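Local structure of intestinal fatty acid binding protein (Rattus norvegicus, 1ICM) at residues K46-E51 with D59-L64; E112-Y117 with K125-K130. The protein binds long-chain fatty acids such as myristate inside a beta-barrel and probably carries them through the cytosol of intestinal cells. One frame throughout, in Å; residues are numbered along the deposited sequence.

Contact 1 of 2, residues K46-E51 with D59-L64; sequences KFTVKE and DVVFEL
F47 and F62 meet across an antiparallel beta hairpin of the fatty-acid-binding-protein barrel. Their planes lie within 8° of parallel, but the rings are displaced so far that there is little overlap, with centroids 5.5 Å apart. What lies over the F62 face is the CB of F47, a CH-pi contact 3.9 Å from the ring centroid. F62 holds CG between its backbone N and carbonyl carbon (chi1 59°), which brings the ring back over the neighbouring strand. V49 CG2 touches the same ring at CE2, 3.9 Å away. L64 CG packs obliquely near F47 CE1. V49, V60 and F62 also touch the bound myristate, so this face lines the cavity. W82 and F68 pack against F62 as well. Replacing F62 with an alanine is likely to leave F47 CB and V49 CG2 without their aromatic partner and to open a gap beside the ligand. The pairs F47–F62 and V49–V60 each carry two backbone hydrogen bonds. On the other face T48 lies alongside V61, and K50 alongside D59. The lysine chain bends at its last torsion, and NZ forms a salt bridge with the D59 carboxylate, with weak hydrogen bonds to OD2 at 2.9 Å and OD1 at 3.0 Å.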
ATOM      1  N   LYS A  46      -9.549 -13.946  -4.881  1.00 11.96           N
ATOM      2  CA  LYS A  46      -8.105 -13.733  -4.736  1.00 14.13           C
ATOM      3  C   LYS A  46      -7.584 -12.630  -5.629  1.00 15.19           C
ATOM      4  O   LYS A  46      -7.931 -12.509  -6.801  1.00 22.28           O
ATOM      5  CB  LYS A  46      -7.335 -14.966  -5.184  1.00 18.65           C
ATOM      6  CG  LYS A  46      -7.442 -16.089  -4.190  1.00 26.56           C
ATOM      7  CD  LYS A  46      -6.897 -17.422  -4.677  1.00 25.40           C
ATOM      8  CE  LYS A  46      -5.399 -17.531  -4.558  1.00 26.81           C
ATOM      9  NZ  LYS A  46      -4.970 -18.933  -4.476  1.00 29.53           N
ATOM     10  N   PHE A  47      -6.712 -11.826  -5.104  1.00  7.14           N
ATOM     11  CA  PHE A  47      -6.140 -10.751  -5.859  1.00  9.99           C
ATOM     12  C   PHE A  47      -4.633 -10.950  -6.044  1.00 19.06           C
ATOM     13  O   PHE A  47      -3.970 -11.506  -5.148  1.00 12.96           O
ATOM     14  CB  PHE A  47      -6.276  -9.420  -5.119  1.00 12.45           C
ATOM     15  CG  PHE A  47      -7.646  -8.786  -5.181  1.00 15.83           C
ATOM     16  CD1 PHE A  47      -8.716  -9.371  -4.501  1.00 17.06           C
ATOM     17  CD2 PHE A  47      -7.888  -7.625  -5.920  1.00 19.43           C
ATOM     18  CE1 PHE A  47      -9.977  -8.779  -4.567  1.00 19.68           C
ATOM     19  CE2 PHE A  47      -9.152  -7.036  -6.006  1.00 18.46           C
ATOM     20  CZ  PHE A  47     -10.213  -7.638  -5.335  1.00 14.86           C
ATOM     21  N   THR A  48      -4.123 -10.465  -7.187  1.00 14.53           N
ATOM     22  CA  THR A  48      -2.715 -10.510  -7.486  1.00 10.27           C
ATOM     23  C   THR A  48      -2.316  -9.091  -7.785  1.00 11.26           C
ATOM     24  O   THR A  48      -2.870  -8.459  -8.683  1.00 11.84           O
ATOM     25  CB  THR A  48      -2.295 -11.392  -8.658  1.00 12.51           C
ATOM     26  OG1 THR A  48      -2.623 -12.716  -8.331  1.00 13.23           O
ATOM     27  CG2 THR A  48      -0.777 -11.290  -8.889  1.00 15.83           C
ATOM     28  N   VAL A  49      -1.349  -8.606  -7.000  1.00  7.71           N
ATOM     29  CA  VAL A  49      -0.832  -7.254  -7.152  1.00  8.46           C
ATOM     30  C   VAL A  49       0.647  -7.356  -7.490  1.00 14.24           C
ATOM     31  O   VAL A  49       1.468  -7.888  -6.744  1.00 12.60           O
ATOM     32  CB  VAL A  49      -0.963  -6.342  -5.939  1.00 12.39           C
ATOM     33  CG1 VAL A  49      -0.504  -4.921  -6.262  1.00 17.52           C
ATOM     34  CG2 VAL A  49      -2.389  -6.298  -5.383  1.00 14.80           C
ATOM     35  N   LYS A  50       0.975  -6.862  -8.660  1.00 14.09           N
ATOM     36  CA  LYS A  50       2.359  -6.889  -9.079  1.00 13.85           C
ATOM     37  C   LYS A  50       2.841  -5.504  -8.755  1.00 13.17           C
ATOM     38  O   LYS A  50       2.354  -4.508  -9.298  1.00 13.54           O
ATOM     39  CB  LYS A  50       2.463  -7.109 -10.571  1.00 14.66           C
ATOM     40  CG  LYS A  50       2.448  -8.600 -10.828  1.00 20.48           C
ATOM     41  CD  LYS A  50       2.089  -8.915 -12.253  1.00 26.86           C
ATOM     42  CE  LYS A  50       2.146 -10.415 -12.428  1.00 32.27           C
ATOM     43  NZ  LYS A  50       3.434 -10.926 -11.937  1.00 36.39           N
ATOM     44  N   GLU A  51       3.796  -5.475  -7.835  1.00 11.02           N
ATOM     45  CA  GLU A  51       4.332  -4.222  -7.397  1.00 10.54           C
ATOM     46  C   GLU A  51       5.676  -4.031  -8.070  1.00  7.38           C
ATOM     47  O   GLU A  51       6.524  -4.945  -8.019  1.00 12.50           O
ATOM     48  CB  GLU A  51       4.447  -4.342  -5.853  1.00 19.93           C
ATOM     49  CG  GLU A  51       5.138  -3.139  -5.178  1.00 24.83           C
ATOM     50  CD  GLU A  51       5.288  -3.370  -3.697  1.00 26.10           C
ATOM     51  OE1 GLU A  51       4.432  -3.915  -3.010  1.00 19.98           O
ATOM     52  OE2 GLU A  51       6.433  -2.934  -3.227  1.00 18.80           O
ATOM     53  N   ASP A  59       5.540  -9.929  -6.552  1.00 11.77           N
ATOM     54  CA  ASP A  59       4.125 -10.231  -6.621  1.00 13.18           C
ATOM     55  C   ASP A  59       3.576 -10.354  -5.192  1.00 15.99           C
ATOM     56  O   ASP A  59       4.234 -10.891  -4.272  1.00 14.65           O
ATOM     57  CB  ASP A  59       3.910 -11.588  -7.300  1.00 16.74           C
ATOM     58  CG  ASP A  59       4.091 -11.570  -8.797  1.00 22.84           C
ATOM     59  OD1 ASP A  59       4.623 -10.463  -9.260  1.00 22.36           O
ATOM     60  OD2 ASP A  59       3.756 -12.513  -9.486  1.00 28.61           O
ATOM     61  N   VAL A  60       2.371  -9.840  -5.002  1.00 11.32           N
ATOM     62  CA  VAL A  60       1.692  -9.931  -3.711  1.00  9.90           C
ATOM     63  C   VAL A  60       0.377 -10.636  -4.035  1.00 11.94           C
ATOM     64  O   VAL A  60      -0.414 -10.152  -4.848  1.00 17.31           O
ATOM     65  CB  VAL A  60       1.398  -8.580  -3.099  1.00 14.85           C
ATOM     66  CG1 VAL A  60       0.946  -8.767  -1.656  1.00 18.58           C
ATOM     67  CG2 VAL A  60       2.611  -7.654  -3.127  1.00 20.16           C
ATOM     68  N   VAL A  61       0.128 -11.780  -3.432  1.00 11.02           N
ATOM     69  CA  VAL A  61      -1.114 -12.494  -3.637  1.00  8.98           C
ATOM     70  C   VAL A  61      -1.910 -12.603  -2.332  1.00 13.44           C
ATOM     71  O   VAL A  61      -1.370 -12.994  -1.289  1.00 11.50           O
ATOM     72  CB  VAL A  61      -0.767 -13.903  -4.110  1.00 15.08           C
ATOM     73  CG1 VAL A  61      -2.021 -14.770  -4.258  1.00 13.97           C
ATOM     74  CG2 VAL A  61       0.021 -13.790  -5.416  1.00 16.22           C
ATOM     75  N   PHE A  62      -3.177 -12.275  -2.343  1.00 10.66           N
ATOM     76  CA  PHE A  62      -3.999 -12.419  -1.167  1.00 13.50           C
ATOM     77  C   PHE A  62      -5.451 -12.833  -1.448  1.00 15.13           C
ATOM     78  O   PHE A  62      -5.992 -12.564  -2.512  1.00 11.09           O
ATOM     79  CB  PHE A  62      -3.992 -11.147  -0.314  1.00 11.27           C
ATOM     80  CG  PHE A  62      -4.454  -9.901  -0.968  1.00  6.88           C
ATOM     81  CD1 PHE A  62      -5.812  -9.583  -0.929  1.00 12.11           C
ATOM     82  CD2 PHE A  62      -3.574  -9.023  -1.591  1.00  9.83           C
ATOM     83  CE1 PHE A  62      -6.259  -8.391  -1.486  1.00 15.20           C
ATOM     84  CE2 PHE A  62      -4.002  -7.825  -2.150  1.00 11.45           C
ATOM     85  CZ  PHE A  62      -5.360  -7.517  -2.100  1.00  9.69           C
ATOM     86  N   GLU A  63      -6.087 -13.515  -0.488  1.00 11.33           N
ATOM     87  CA  GLU A  63      -7.471 -13.911  -0.586  1.00  7.45           C
ATOM     88  C   GLU A  63      -8.219 -12.995   0.385  1.00 12.21           C
ATOM     89  O   GLU A  63      -7.760 -12.808   1.527  1.00 12.95           O
ATOM     90  CB  GLU A  63      -7.644 -15.384  -0.167  1.00 12.18           C
ATOM     91  CG  GLU A  63      -9.129 -15.748  -0.293  1.00 24.60           C
ATOM     92  CD  GLU A  63      -9.432 -17.206  -0.052  1.00 32.81           C
ATOM     93  OE1 GLU A  63      -8.404 -18.022  -0.070  1.00 29.64           O
ATOM     94  OE2 GLU A  63     -10.577 -17.576   0.138  1.00 38.53           O
ATOM     95  N   LEU A  64      -9.330 -12.376  -0.011  1.00 10.14           N
ATOM     96  CA  LEU A  64     -10.040 -11.486   0.904  1.00 11.69           C
ATOM     97  C   LEU A  64     -10.367 -12.155   2.246  1.00 13.76           C
ATOM     98  O   LEU A  64     -10.775 -13.325   2.264  1.00 14.38           O
ATOM     99  CB  LEU A  64     -11.355 -11.007   0.242  1.00 16.38           C
ATOM    100  CG  LEU A  64     -11.168 -10.068  -0.951  1.00 16.13           C
ATOM    101  CD1 LEU A  64     -12.560  -9.647  -1.425  1.00 18.92           C
ATOM    102  CD2 LEU A  64     -10.424  -8.812  -0.507  1.00 18.26           C
TER

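Contact 2 of 2, residues E112-Y117 with K125-K130; sequences ELIQTY and KRIFKK
Q115 and F128 meet on the inner face of these two antiparallel strands. Q115 lays CG against F128 CE1 at 3.8 Å, and its amide plane stands 67° from the ring. L113 O lies at the edge of the same ring, in its plane, 3.6 Å from CD1. L113 and F128 also meet through their CB atoms. On the opposite face I114 CG2 packs against I127 CG1 and K125 CD, and the K125 chain runs alongside T116.

Backbone hydrogen bonds join L113 with F128 and Q115 with R126, two for each pair. L113 N to F128 O is the longest, at 3.1 Å.

Among charged groups, E112 and K129 lie side by side. The K129 chain bends at its last torsion (chi4 -54°), which turns NZ toward E112. NZ makes a salt bridge to E112 OE2 at 3.1 Å, meeting its anti side 22° out of the carboxylate plane. R10 pairs with the same oxygen, so two cations share it.

Polar groups also gather on the inner face. Y117 OH and R126 NH1 are bridged by one water, which accepts from NH1 at 3.1 Å. Q115 NE2 reaches Y117 OH in a weak bond, while OE1 is held by R106. R126 is further fixed by N11 and D34. Y117 touches the myristate. Such an antiparallel hairpin, with polar side chains and ordered water turned inward, is typical of the cavity wall in fatty-acid-binding proteins.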
ATOM      1  N   GLU A 112      -9.092   7.801 -10.581  1.00 15.89           N
ATOM      2  CA  GLU A 112      -7.860   7.699  -9.793  1.00 12.22           C
ATOM      3  C   GLU A 112      -8.009   6.615  -8.730  1.00 13.07           C
ATOM      4  O   GLU A 112      -9.130   6.380  -8.257  1.00 15.64           O
ATOM      5  CB  GLU A 112      -7.537   9.037  -9.073  1.00 10.52           C
ATOM      6  CG  GLU A 112      -6.994  10.092 -10.064  1.00 14.68           C
ATOM      7  CD  GLU A 112      -6.675  11.447  -9.482  1.00 19.84           C
ATOM      8  OE1 GLU A 112      -7.466  11.828  -8.515  1.00 19.96           O
ATOM      9  OE2 GLU A 112      -5.757  12.139  -9.893  1.00 20.28           O
ATOM     10  N   LEU A 113      -6.904   5.987  -8.300  1.00 11.46           N
ATOM     11  CA  LEU A 113      -6.889   5.019  -7.194  1.00 10.03           C
ATOM     12  C   LEU A 113      -6.281   5.765  -5.979  1.00 17.74           C
ATOM     13  O   LEU A 113      -5.178   6.344  -6.076  1.00 10.16           O
ATOM     14  CB  LEU A 113      -6.111   3.747  -7.548  1.00  7.76           C
ATOM     15  CG  LEU A 113      -5.706   2.941  -6.349  1.00 12.02           C
ATOM     16  CD1 LEU A 113      -6.974   2.243  -5.917  1.00 23.87           C
ATOM     17  CD2 LEU A 113      -4.782   1.836  -6.812  1.00 17.68           C
ATOM     18  N   ILE A 114      -6.993   5.854  -4.842  1.00 16.47           N
ATOM     19  CA  ILE A 114      -6.443   6.569  -3.709  1.00 11.55           C
ATOM     20  C   ILE A 114      -6.090   5.570  -2.644  1.00 13.28           C
ATOM     21  O   ILE A 114      -6.960   4.764  -2.318  1.00 13.80           O
ATOM     22  CB  ILE A 114      -7.427   7.549  -3.110  1.00 13.57           C
ATOM     23  CG1 ILE A 114      -7.880   8.516  -4.217  1.00 15.00           C
ATOM     24  CG2 ILE A 114      -6.766   8.206  -1.873  1.00 16.87           C
ATOM     25  CD1 ILE A 114      -8.926   9.511  -3.738  1.00 19.01           C
ATOM     26  N   GLN A 115      -4.826   5.592  -2.190  1.00  9.56           N
ATOM     27  CA  GLN A 115      -4.402   4.661  -1.154  1.00 10.54           C
ATOM     28  C   GLN A 115      -4.112   5.490   0.080  1.00 16.58           C
ATOM     29  O   GLN A 115      -3.215   6.340   0.044  1.00 12.24           O
ATOM     30  CB  GLN A 115      -3.112   3.863  -1.456  1.00 13.53           C
ATOM     31  CG  GLN A 115      -3.289   2.731  -2.466  1.00 21.20           C
ATOM     32  CD  GLN A 115      -2.161   1.699  -2.510  1.00 22.44           C
ATOM     33  OE1 GLN A 115      -2.601   0.581  -3.052  1.00 20.69           O
ATOM     34  NE2 GLN A 115      -0.970   1.860  -2.118  1.00 24.77           N
ATOM     35  N   THR A 116      -4.845   5.275   1.162  1.00 10.33           N
ATOM     36  CA  THR A 116      -4.585   6.070   2.362  1.00  8.66           C
ATOM     37  C   THR A 116      -4.017   5.135   3.429  1.00 10.14           C
ATOM     38  O   THR A 116      -4.434   3.967   3.558  1.00 10.46           O
ATOM     39  CB  THR A 116      -5.933   6.590   2.910  1.00  8.04           C
ATOM     40  OG1 THR A 116      -6.494   7.410   1.923  1.00 10.25           O
ATOM     41  CG2 THR A 116      -5.762   7.548   4.082  1.00 12.05           C
ATOM     42  N   TYR A 117      -3.097   5.675   4.225  1.00  7.32           N
ATOM     43  CA  TYR A 117      -2.551   4.903   5.337  1.00 12.25           C
ATOM     44  C   TYR A 117      -2.646   5.724   6.643  1.00  7.75           C
ATOM     45  O   TYR A 117      -2.543   6.961   6.660  1.00  8.36           O
ATOM     46  CB  TYR A 117      -1.024   4.619   5.198  1.00 15.85           C
ATOM     47  CG  TYR A 117      -0.472   4.193   3.843  1.00 17.47           C
ATOM     48  CD1 TYR A 117      -0.939   3.030   3.225  1.00 18.82           C
ATOM     49  CD2 TYR A 117       0.537   4.922   3.208  1.00 19.40           C
ATOM     50  CE1 TYR A 117      -0.436   2.611   1.990  1.00 20.64           C
ATOM     51  CE2 TYR A 117       1.065   4.504   1.981  1.00 21.25           C
ATOM     52  CZ  TYR A 117       0.564   3.354   1.361  1.00 27.25           C
ATOM     53  OH  TYR A 117       1.053   2.935   0.140  1.00 35.20           O
ATOM     54  N   LYS A 125      -1.289   9.785   2.081  1.00 12.40           N
ATOM     55  CA  LYS A 125      -1.973   9.232   0.919  1.00 11.84           C
ATOM     56  C   LYS A 125      -0.989   9.187  -0.263  1.00 16.64           C
ATOM     57  O   LYS A 125      -0.058  10.033  -0.404  1.00 14.52           O
ATOM     58  CB  LYS A 125      -3.062  10.143   0.395  1.00 15.91           C
ATOM     59  CG  LYS A 125      -4.025  10.633   1.446  1.00 20.01           C
ATOM     60  CD  LYS A 125      -5.381  10.786   0.785  1.00 28.68           C
ATOM     61  CE  LYS A 125      -6.184  11.942   1.348  1.00 41.14           C
ATOM     62  NZ  LYS A 125      -6.388  11.890   2.802  1.00 48.53           N
ATOM     63  N   ARG A 126      -1.247   8.198  -1.117  1.00 10.40           N
ATOM     64  CA  ARG A 126      -0.558   8.014  -2.392  1.00  9.67           C
ATOM     65  C   ARG A 126      -1.674   7.938  -3.432  1.00  8.76           C
ATOM     66  O   ARG A 126      -2.539   7.081  -3.300  1.00  9.32           O
ATOM     67  CB  ARG A 126       0.323   6.781  -2.458  1.00 12.39           C
ATOM     68  CG  ARG A 126       1.399   6.900  -1.372  1.00 13.63           C
ATOM     69  CD  ARG A 126       2.696   6.173  -1.729  1.00 15.30           C
ATOM     70  NE  ARG A 126       3.500   6.980  -2.647  1.00 14.36           N
ATOM     71  CZ  ARG A 126       4.561   6.426  -3.207  1.00 13.29           C
ATOM     72  NH1 ARG A 126       4.840   5.147  -2.880  1.00 12.26           N
ATOM     73  NH2 ARG A 126       5.319   7.145  -4.020  1.00 10.57           N
ATOM     74  N   ILE A 127      -1.677   8.829  -4.414  1.00  9.12           N
ATOM     75  CA  ILE A 127      -2.726   8.790  -5.448  1.00 11.61           C
ATOM     76  C   ILE A 127      -2.174   8.326  -6.805  1.00 13.22           C
ATOM     77  O   ILE A 127      -1.166   8.861  -7.282  1.00 11.75           O
ATOM     78  CB  ILE A 127      -3.338  10.186  -5.463  1.00 11.59           C
ATOM     79  CG1 ILE A 127      -3.939  10.476  -4.075  1.00 16.22           C
ATOM     80  CG2 ILE A 127      -4.352  10.311  -6.611  1.00 11.39           C
ATOM     81  CD1 ILE A 127      -4.219  11.948  -3.794  1.00 17.82           C
ATOM     82  N   PHE A 128      -2.804   7.347  -7.471  1.00 14.85           N
ATOM     83  CA  PHE A 128      -2.333   6.804  -8.737  1.00  9.59           C
ATOM     84  C   PHE A 128      -3.247   7.129  -9.904  1.00 16.30           C
ATOM     85  O   PHE A 128      -4.454   7.289  -9.669  1.00 18.79           O
ATOM     86  CB  PHE A 128      -2.395   5.267  -8.637  1.00  9.53           C
ATOM     87  CG  PHE A 128      -1.563   4.710  -7.490  1.00 13.61           C
ATOM     88  CD1 PHE A 128      -1.925   4.881  -6.146  1.00 15.26           C
ATOM     89  CD2 PHE A 128      -0.383   4.009  -7.749  1.00 13.29           C
ATOM     90  CE1 PHE A 128      -1.138   4.370  -5.101  1.00 14.67           C
ATOM     91  CE2 PHE A 128       0.426   3.499  -6.726  1.00 13.76           C
ATOM     92  CZ  PHE A 128       0.043   3.681  -5.391  1.00 12.49           C
ATOM     93  N   LYS A 129      -2.690   7.219 -11.122  1.00 12.95           N
ATOM     94  CA  LYS A 129      -3.494   7.475 -12.303  1.00 10.83           C
ATOM     95  C   LYS A 129      -3.527   6.195 -13.086  1.00 10.59           C
ATOM     96  O   LYS A 129      -2.576   5.437 -13.056  1.00 11.54           O
ATOM     97  CB  LYS A 129      -2.949   8.577 -13.182  1.00 13.91           C
ATOM     98  CG  LYS A 129      -3.482   9.937 -12.765  1.00 18.25           C
ATOM     99  CD  LYS A 129      -2.823  11.020 -13.602  1.00 26.60           C
ATOM    100  CE  LYS A 129      -2.905  12.386 -12.936  1.00 31.86           C
ATOM    101  NZ  LYS A 129      -4.291  12.747 -12.577  1.00 31.75           N
ATOM    102  N   LYS A 130      -4.638   5.922 -13.758  1.00 14.97           N
ATOM    103  CA  LYS A 130      -4.685   4.694 -14.536  1.00 15.24           C
ATOM    104  C   LYS A 130      -3.898   4.918 -15.825  1.00 20.92           C
ATOM    105  O   LYS A 130      -3.939   5.991 -16.426  1.00 22.55           O
ATOM    106  CB  LYS A 130      -6.133   4.360 -14.876  1.00 20.76           C
ATOM    107  CG  LYS A 130      -6.444   2.871 -14.807  1.00 24.91           C
ATOM    108  CD  LYS A 130      -7.924   2.692 -15.121  1.00 30.41           C
ATOM    109  CE  LYS A 130      -8.538   1.399 -14.648  1.00 29.31           C
ATOM    110  NZ  LYS A 130      -9.997   1.580 -14.574  1.00 28.00           N
TER
HETATM  111  O   HOH W   1       3.812   3.189  -0.662  1.00 18.40           O

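From the N terminus, the chain runs through strand 4-12, the two helices and strand 37-43 before reaching contact 1. That contact closes the short turn between strands 46-52 and 57-63. The chain then continues through strands 68-71 to 101-109. Contact 2 closes the next turn considered here, between strands 112-119 and 122-130. The two loops follow in series and neither nest nor cross. Their centres are about 17 Å apart, and their nearest atoms about 7 Å, so they do not touch. Strands 37-43 and 4-12 lie between the two hairpins in one antiparallel sheet. Strand 4-12 pairs with 122-130, which joins the first and last strands of the chain.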